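Local coordinates for succinoglycan biosynthesis protein (Bacillus cereus ATCC 14579, PDB 2QGM), which is of unconfirmed function but belongs to the erythromycin esterase family and may take part in succinoglycan biosynthesis, at residues R95-K98 against Y99-E103; F386-N390 against R391-G395. One frame throughout, in Å; residues are numbered along the deposited sequence.

How the interactions relate
Two short-range contacts far apart in sequence serve here as examples of how neighbouring residues set the course of the chain within one helix and at the end of one strand. Helix 65-71, which packs against residues of both, precedes them in the chain. Interaction 1 (95-98 with 99-103) then closes successive turns of helix 87-104. Interaction 2 (386-390 with 391-395) follows much later, where strand 385-389 of the mixed sheet turns toward helix 395-402. The two are in series and neither nest nor cross. Their centres lie about 21 Å apart and their nearest atoms about 5 Å apart, without touching. Helix 65-71 lies between them, meeting Leu96 and Tyr99 of interaction 1 and, through Met70, Asp389 of interaction 2.

Interaction 1. Residues R95-K98 against Y99-E103; sequences RLVK and YLVTE
Lys98 and Thr102, one helical turn apart, illustrate how a side chain can reinforce the backbone ladder of its own helix. The ladder itself consists of i to i+4 hydrogen bonds: Tyr99 N to Arg95 O, Leu100 N to Leu96 O (2.9 Å) and Val101 N to Val97 O (2.9 Å). The next rung, from Thr102 N to Lys98 O, measures 3.0 Å, and here the hydroxyl adds a second bond, Thr102 OG1 donating to Lys98 O over 2.7 Å. The two donors reach this carbonyl oxygen from opposite faces of its plane, OG1 approaching at a C=O...O angle of 138°. With chi1 at 63°, OG1 sits between the backbone N and the carbonyl carbon of Thr102 and hangs back over the preceding turn, a rotamer that lets a helical threonine satisfy its own hydroxyl. Its methyl, CG2, lies alongside the same acceptor, 3.3 Å from Lys98 O.

The apolar contact is looser: the two valines, one turn apart, touch through one methyl each, Val97 CG1 approaching Val101 CG2 at 4.3 Å. Aliphatic carbons also come close to carbonyl oxygens. Val101 CG2 rests 3.4 Å from Val97 O, and Leu100 CG leans similarly over Leu96 O at 3.4 Å; each carbon lies beside the carbonyl that its residue's own backbone N engages.

Around this last part of helix 87-104 the neighbours divide by side. Val97, Leu100 and Val101 face Met302 of strand 301-304, while Met152, Trp151 and Tyr155 of helix 143-157 meet Val97, Lys98 and Val101. On another side Arg95 forms a salt bridge with Asp63 and bonds to the carbonyls of Pro60 and Lys59, Tyr99 meets Phe61 edge-to-face, and Leu96 packs on Leu67 of helix 65-71.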
ATOM      1  N   ARG A  95       1.032  -7.943  12.221  1.00 13.70           N
ATOM      2  CA  ARG A  95       0.996  -9.366  12.546  1.00 15.64           C
ATOM      3  C   ARG A  95       0.951 -10.175  11.248  1.00 14.57           C
ATOM      4  O   ARG A  95       1.682 -11.151  11.091  1.00 15.74           O
ATOM      5  CB  ARG A  95      -0.218  -9.688  13.431  1.00 15.56           C
ATOM      6  CG  ARG A  95      -0.384 -11.154  13.789  1.00 19.25           C
ATOM      7  CD  ARG A  95      -1.471 -11.327  14.850  1.00 18.83           C
ATOM      8  NE  ARG A  95      -1.885 -12.720  15.012  1.00 18.40           N
ATOM      9  CZ  ARG A  95      -1.153 -13.663  15.596  1.00 20.83           C
ATOM     10  NH1 ARG A  95       0.044 -13.374  16.093  1.00 19.46           N
ATOM     11  NH2 ARG A  95      -1.615 -14.906  15.670  1.00 20.54           N
ATOM     12  N   LEU A  96       0.105  -9.751  10.311  1.00 15.29           N
ATOM     13  CA  LEU A  96      -0.020 -10.426   9.022  1.00 15.67           C
ATOM     14  C   LEU A  96       1.308 -10.421   8.258  1.00 14.99           C
ATOM     15  O   LEU A  96       1.712 -11.438   7.711  1.00 13.13           O
ATOM     16  CB  LEU A  96      -1.103  -9.753   8.173  1.00 16.41           C
ATOM     17  CG  LEU A  96      -2.445 -10.455   7.941  1.00 21.08           C
ATOM     18  CD1 LEU A  96      -2.748 -11.454   9.050  1.00 19.38           C
ATOM     19  CD2 LEU A  96      -3.541  -9.397   7.815  1.00 18.23           C
ATOM     20  N   VAL A  97       1.974  -9.273   8.220  1.00 14.87           N
ATOM     21  CA  VAL A  97       3.261  -9.147   7.541  1.00 13.66           C
ATOM     22  C   VAL A  97       4.255 -10.119   8.166  1.00 15.00           C
ATOM     23  O   VAL A  97       4.936 -10.877   7.470  1.00 13.72           O
ATOM     24  CB  VAL A  97       3.812  -7.690   7.649  1.00 14.44           C
ATOM     25  CG1 VAL A  97       5.261  -7.632   7.156  1.00 17.03           C
ATOM     26  CG2 VAL A  97       2.933  -6.735   6.836  1.00 16.17           C
ATOM     27  N   LYS A  98       4.322 -10.125   9.490  1.00 13.37           N
ATOM     28  CA  LYS A  98       5.246 -11.018  10.176  1.00 14.80           C
ATOM     29  C   LYS A  98       4.982 -12.481   9.813  1.00 14.26           C
ATOM     30  O   LYS A  98       5.918 -13.260   9.610  1.00 15.61           O
ATOM     31  CB  LYS A  98       5.144 -10.811  11.688  1.00 13.78           C
ATOM     32  CG  LYS A  98       6.309 -11.406  12.456  1.00 20.61           C
ATOM     33  CD  LYS A  98       6.221 -11.064  13.933  1.00 23.86           C
ATOM     34  CE  LYS A  98       7.401 -11.626  14.691  1.00 27.74           C
ATOM     35  NZ  LYS A  98       7.234 -11.421  16.151  1.00 30.35           N
ATOM     36  N   TYR A  99       3.712 -12.857   9.726  1.00 14.55           N
ATOM     37  CA  TYR A  99       3.361 -14.226   9.365  1.00 14.58           C
ATOM     38  C   TYR A  99       3.801 -14.542   7.931  1.00 15.30           C
ATOM     39  O   TYR A  99       4.403 -15.584   7.673  1.00 15.46           O
ATOM     40  CB  TYR A  99       1.851 -14.439   9.504  1.00 16.54           C
ATOM     41  CG  TYR A  99       1.404 -15.824   9.102  1.00 17.67           C
ATOM     42  CD1 TYR A  99       1.674 -16.927   9.906  1.00 19.67           C
ATOM     43  CD2 TYR A  99       0.729 -16.033   7.900  1.00 18.24           C
ATOM     44  CE1 TYR A  99       1.276 -18.209   9.521  1.00 21.26           C
ATOM     45  CE2 TYR A  99       0.334 -17.304   7.508  1.00 20.22           C
ATOM     46  CZ  TYR A  99       0.611 -18.388   8.318  1.00 20.44           C
ATOM     47  OH  TYR A  99       0.247 -19.655   7.915  1.00 21.63           O
ATOM     48  N   LEU A 100       3.507 -13.639   6.998  1.00 14.44           N
ATOM     49  CA  LEU A 100       3.894 -13.848   5.600  1.00 14.59           C
ATOM     50  C   LEU A 100       5.407 -13.986   5.441  1.00 13.36           C
ATOM     51  O   LEU A 100       5.890 -14.816   4.673  1.00 12.43           O
ATOM     52  CB  LEU A 100       3.411 -12.683   4.726  1.00 14.26           C
ATOM     53  CG  LEU A 100       1.903 -12.551   4.514  1.00 19.05           C
ATOM     54  CD1 LEU A 100       1.638 -11.409   3.554  1.00 19.56           C
ATOM     55  CD2 LEU A 100       1.323 -13.847   3.970  1.00 19.15           C
ATOM     56  N   VAL A 101       6.162 -13.175   6.173  1.00 15.63           N
ATOM     57  CA  VAL A 101       7.616 -13.228   6.073  1.00 15.47           C
ATOM     58  C   VAL A 101       8.202 -14.497   6.694  1.00 17.28           C
ATOM     59  O   VAL A 101       8.974 -15.211   6.052  1.00 16.50           O
ATOM     60  CB  VAL A 101       8.273 -11.984   6.742  1.00 14.70           C
ATOM     61  CG1 VAL A 101       9.779 -12.151   6.803  1.00 14.01           C
ATOM     62  CG2 VAL A 101       7.954 -10.736   5.949  1.00 14.00           C
ATOM     63  N   THR A 102       7.802 -14.783   7.926  1.00 16.20           N
ATOM     64  CA  THR A 102       8.314 -15.933   8.655  1.00 18.69           C
ATOM     65  C   THR A 102       7.768 -17.309   8.276  1.00 19.52           C
ATOM     66  O   THR A 102       8.484 -18.306   8.399  1.00 20.08           O
ATOM     67  CB  THR A 102       8.104 -15.754  10.168  1.00 20.00           C
ATOM     68  OG1 THR A 102       6.701 -15.683  10.442  1.00 19.72           O
ATOM     69  CG2 THR A 102       8.773 -14.486  10.662  1.00 21.74           C
ATOM     70  N   GLU A 103       6.518 -17.380   7.829  1.00 18.50           N
ATOM     71  CA  GLU A 103       5.905 -18.669   7.484  1.00 19.65           C
ATOM     72  C   GLU A 103       5.610 -18.914   5.998  1.00 20.36           C
ATOM     73  O   GLU A 103       5.413 -20.060   5.586  1.00 20.96           O
ATOM     74  CB  GLU A 103       4.597 -18.844   8.275  1.00 22.39           C
ATOM     75  CG  GLU A 103       4.749 -18.868   9.797  1.00 23.45           C
ATOM     76  CD  GLU A 103       5.679 -19.970  10.283  1.00 25.48           C
ATOM     77  OE1 GLU A 103       5.665 -21.067   9.692  1.00 26.92           O
ATOM     78  OE2 GLU A 103       6.417 -19.743  11.262  1.00 27.50           O
TER

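Interaction 2. Residues F386-N390 against R391-G395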
ATOM      1  N   PHE A 386     -11.996 -11.598  12.418  1.00 17.70           N
ATOM      2  CA  PHE A 386     -11.976 -12.803  11.622  1.00 17.28           C
ATOM      3  C   PHE A 386     -11.556 -12.589  10.174  1.00 17.20           C
ATOM      4  O   PHE A 386     -11.558 -11.462   9.670  1.00 16.53           O
ATOM      5  CB  PHE A 386     -13.350 -13.477  11.639  1.00 15.60           C
ATOM      6  CG  PHE A 386     -14.472 -12.601  11.164  1.00 17.80           C
ATOM      7  CD1 PHE A 386     -15.101 -11.716  12.043  1.00 18.48           C
ATOM      8  CD2 PHE A 386     -14.924 -12.678   9.846  1.00 16.33           C
ATOM      9  CE1 PHE A 386     -16.168 -10.922  11.622  1.00 19.95           C
ATOM     10  CE2 PHE A 386     -15.990 -11.887   9.410  1.00 19.00           C
ATOM     11  CZ  PHE A 386     -16.616 -11.007  10.300  1.00 18.86           C
ATOM     12  N   LEU A 387     -11.170 -13.685   9.527  1.00 16.71           N
ATOM     13  CA  LEU A 387     -10.782 -13.673   8.127  1.00 18.86           C
ATOM     14  C   LEU A 387     -11.960 -14.257   7.386  1.00 18.51           C
ATOM     15  O   LEU A 387     -12.646 -15.138   7.905  1.00 18.17           O
ATOM     16  CB  LEU A 387      -9.581 -14.585   7.873  1.00 19.35           C
ATOM     17  CG  LEU A 387      -8.261 -14.247   8.551  1.00 20.39           C
ATOM     18  CD1 LEU A 387      -7.319 -15.434   8.457  1.00 20.99           C
ATOM     19  CD2 LEU A 387      -7.665 -13.030   7.885  1.00 19.00           C
ATOM     20  N   LEU A 388     -12.190 -13.777   6.173  1.00 18.63           N
ATOM     21  CA  LEU A 388     -13.276 -14.288   5.355  1.00 19.07           C
ATOM     22  C   LEU A 388     -12.783 -14.385   3.914  1.00 19.46           C
ATOM     23  O   LEU A 388     -12.396 -13.379   3.323  1.00 19.05           O
ATOM     24  CB  LEU A 388     -14.490 -13.355   5.439  1.00 20.91           C
ATOM     25  CG  LEU A 388     -15.750 -13.898   4.771  1.00 21.54           C
ATOM     26  CD1 LEU A 388     -16.161 -15.156   5.521  1.00 21.86           C
ATOM     27  CD2 LEU A 388     -16.883 -12.868   4.778  1.00 23.24           C
ATOM     28  N   ASP A 389     -12.772 -15.596   3.359  1.00 18.17           N
ATOM     29  CA  ASP A 389     -12.340 -15.803   1.967  1.00 18.89           C
ATOM     30  C   ASP A 389     -13.595 -15.666   1.110  1.00 19.43           C
ATOM     31  O   ASP A 389     -14.385 -16.598   1.002  1.00 19.31           O
ATOM     32  CB  ASP A 389     -11.732 -17.207   1.783  1.00 19.42           C
ATOM     33  CG  ASP A 389     -11.111 -17.412   0.394  1.00 21.87           C
ATOM     34  OD1 ASP A 389     -11.479 -16.684  -0.552  1.00 20.20           O
ATOM     35  OD2 ASP A 389     -10.258 -18.313   0.257  1.00 19.28           O
ATOM     36  N   ASN A 390     -13.775 -14.504   0.494  1.00 18.23           N
ATOM     37  CA  ASN A 390     -14.974 -14.257  -0.299  1.00 18.64           C
ATOM     38  C   ASN A 390     -15.074 -15.092  -1.575  1.00 18.77           C
ATOM     39  O   ASN A 390     -16.171 -15.296  -2.097  1.00 20.53           O
ATOM     40  CB  ASN A 390     -15.092 -12.762  -0.656  1.00 18.46           C
ATOM     41  CG  ASN A 390     -15.009 -11.847   0.563  1.00 19.39           C
ATOM     42  OD1 ASN A 390     -15.613 -12.110   1.602  1.00 19.03           O
ATOM     43  ND2 ASN A 390     -14.271 -10.749   0.425  1.00 19.55           N
ATOM     44  N   ARG A 391     -13.942 -15.584  -2.064  1.00 17.53           N
ATOM     45  CA  ARG A 391     -13.914 -16.374  -3.293  1.00 19.47           C
ATOM     46  C   ARG A 391     -14.564 -17.748  -3.206  1.00 19.69           C
ATOM     47  O   ARG A 391     -15.091 -18.241  -4.200  1.00 22.48           O
ATOM     48  CB  ARG A 391     -12.473 -16.573  -3.758  1.00 18.82           C
ATOM     49  CG  ARG A 391     -11.667 -15.302  -3.857  1.00 16.30           C
ATOM     50  CD  ARG A 391     -10.203 -15.637  -4.047  1.00 17.51           C
ATOM     51  NE  ARG A 391      -9.704 -16.384  -2.904  1.00 17.88           N
ATOM     52  CZ  ARG A 391      -8.469 -16.856  -2.795  1.00 21.32           C
ATOM     53  NH1 ARG A 391      -7.590 -16.660  -3.770  1.00 21.37           N
ATOM     54  NH2 ARG A 391      -8.114 -17.526  -1.703  1.00 22.07           N
ATOM     55  N   HIS A 392     -14.524 -18.370  -2.033  1.00 20.67           N
ATOM     56  CA  HIS A 392     -15.077 -19.710  -1.882  1.00 22.06           C
ATOM     57  C   HIS A 392     -16.324 -19.833  -1.013  1.00 22.34           C
ATOM     58  O   HIS A 392     -16.706 -20.937  -0.620  1.00 23.29           O
ATOM     59  CB  HIS A 392     -13.974 -20.644  -1.373  1.00 22.99           C
ATOM     60  CG  HIS A 392     -12.766 -20.671  -2.257  1.00 23.69           C
ATOM     61  ND1 HIS A 392     -12.802 -21.135  -3.553  1.00 24.63           N
ATOM     62  CD2 HIS A 392     -11.493 -20.251  -2.045  1.00 24.24           C
ATOM     63  CE1 HIS A 392     -11.607 -20.998  -4.103  1.00 24.51           C
ATOM     64  NE2 HIS A 392     -10.797 -20.463  -3.207  1.00 24.07           N
ATOM     65  N   LEU A 393     -16.960 -18.704  -0.719  1.00 21.36           N
ATOM     66  CA  LEU A 393     -18.176 -18.716   0.084  1.00 23.45           C
ATOM     67  C   LEU A 393     -19.305 -19.396  -0.682  1.00 24.06           C
ATOM     68  O   LEU A 393     -19.307 -19.412  -1.912  1.00 23.74           O
ATOM     69  CB  LEU A 393     -18.609 -17.291   0.423  1.00 23.82           C
ATOM     70  CG  LEU A 393     -17.699 -16.512   1.369  1.00 23.55           C
ATOM     71  CD1 LEU A 393     -18.184 -15.078   1.476  1.00 22.95           C
ATOM     72  CD2 LEU A 393     -17.689 -17.188   2.735  1.00 23.26           C
ATOM     73  N   LYS A 394     -20.250 -19.960   0.065  1.00 25.76           N
ATOM     74  CA  LYS A 394     -21.425 -20.626  -0.491  1.00 25.52           C
ATOM     75  C   LYS A 394     -22.632 -20.140   0.313  1.00 25.91           C
ATOM     76  O   LYS A 394     -22.481 -19.393   1.281  1.00 25.21           O
ATOM     77  CB  LYS A 394     -21.305 -22.146  -0.357  1.00 25.76           C
ATOM     78  CG  LYS A 394     -20.128 -22.764  -1.090  1.00 26.20           C
ATOM     79  CD  LYS A 394     -20.278 -22.684  -2.600  1.00 25.95           C
ATOM     80  CE  LYS A 394     -19.077 -23.301  -3.303  1.00 27.57           C
ATOM     81  NZ  LYS A 394     -19.216 -23.315  -4.788  1.00 27.32           N
ATOM     82  N   GLY A 395     -23.826 -20.563  -0.081  1.00 25.90           N
ATOM     83  CA  GLY A 395     -25.018 -20.156   0.640  1.00 26.44           C
ATOM     84  C   GLY A 395     -25.338 -18.673   0.576  1.00 27.17           C
ATOM     85  O   GLY A 395     -25.050 -17.997  -0.417  1.00 25.39           O
TER
HETATM   86  O   HOH W   1     -17.986 -16.587  -3.521  1.00 24.55           O
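Leu388 opens the contact by setting CD1 against Leu393 CD2 at 3.8 Å, the two side chains crossing at about a right angle. Next comes Asp389, whose carboxylate organises the turn. Its OD1 accepts the backbone Arg391 N at 3.1 Å, which makes an Asx turn, and receives Arg391 NE at 3.0 Å as well, the first on its anti side and the second on its syn side. OD2 of Asp389 takes Arg391 NH2, also at 3.0 Å, completing a side-on, two-nitrogen salt bridge whose carboxylate and guanidinium planes lie 30° apart. A bend at chi3 (-62°) folds the arginine back to make this grip. His392 comes to Asp389 OD2 edge-on through CD2, at 3.3 Å, with its ring plane turned 70° from the carboxylate, while Arg391 CB lies over one ring face. Leu393 CG stands 3.3 Å from the backbone Asp389 O. At Asn390, Leu393 CD1 packs on CA at 3.8 Å, and a water donates to Asn390 O at 2.6 Å.

Outside the turn, Asn390 ND2 bonds to Phe430 O and Arg391 NH2 to Met70 O of helix 65-71. Strand 385-389 runs beside strand 432-439, where Leu388 and Asn390 touch Ile433, and Leu393 packs against Val401 of helix 395-402.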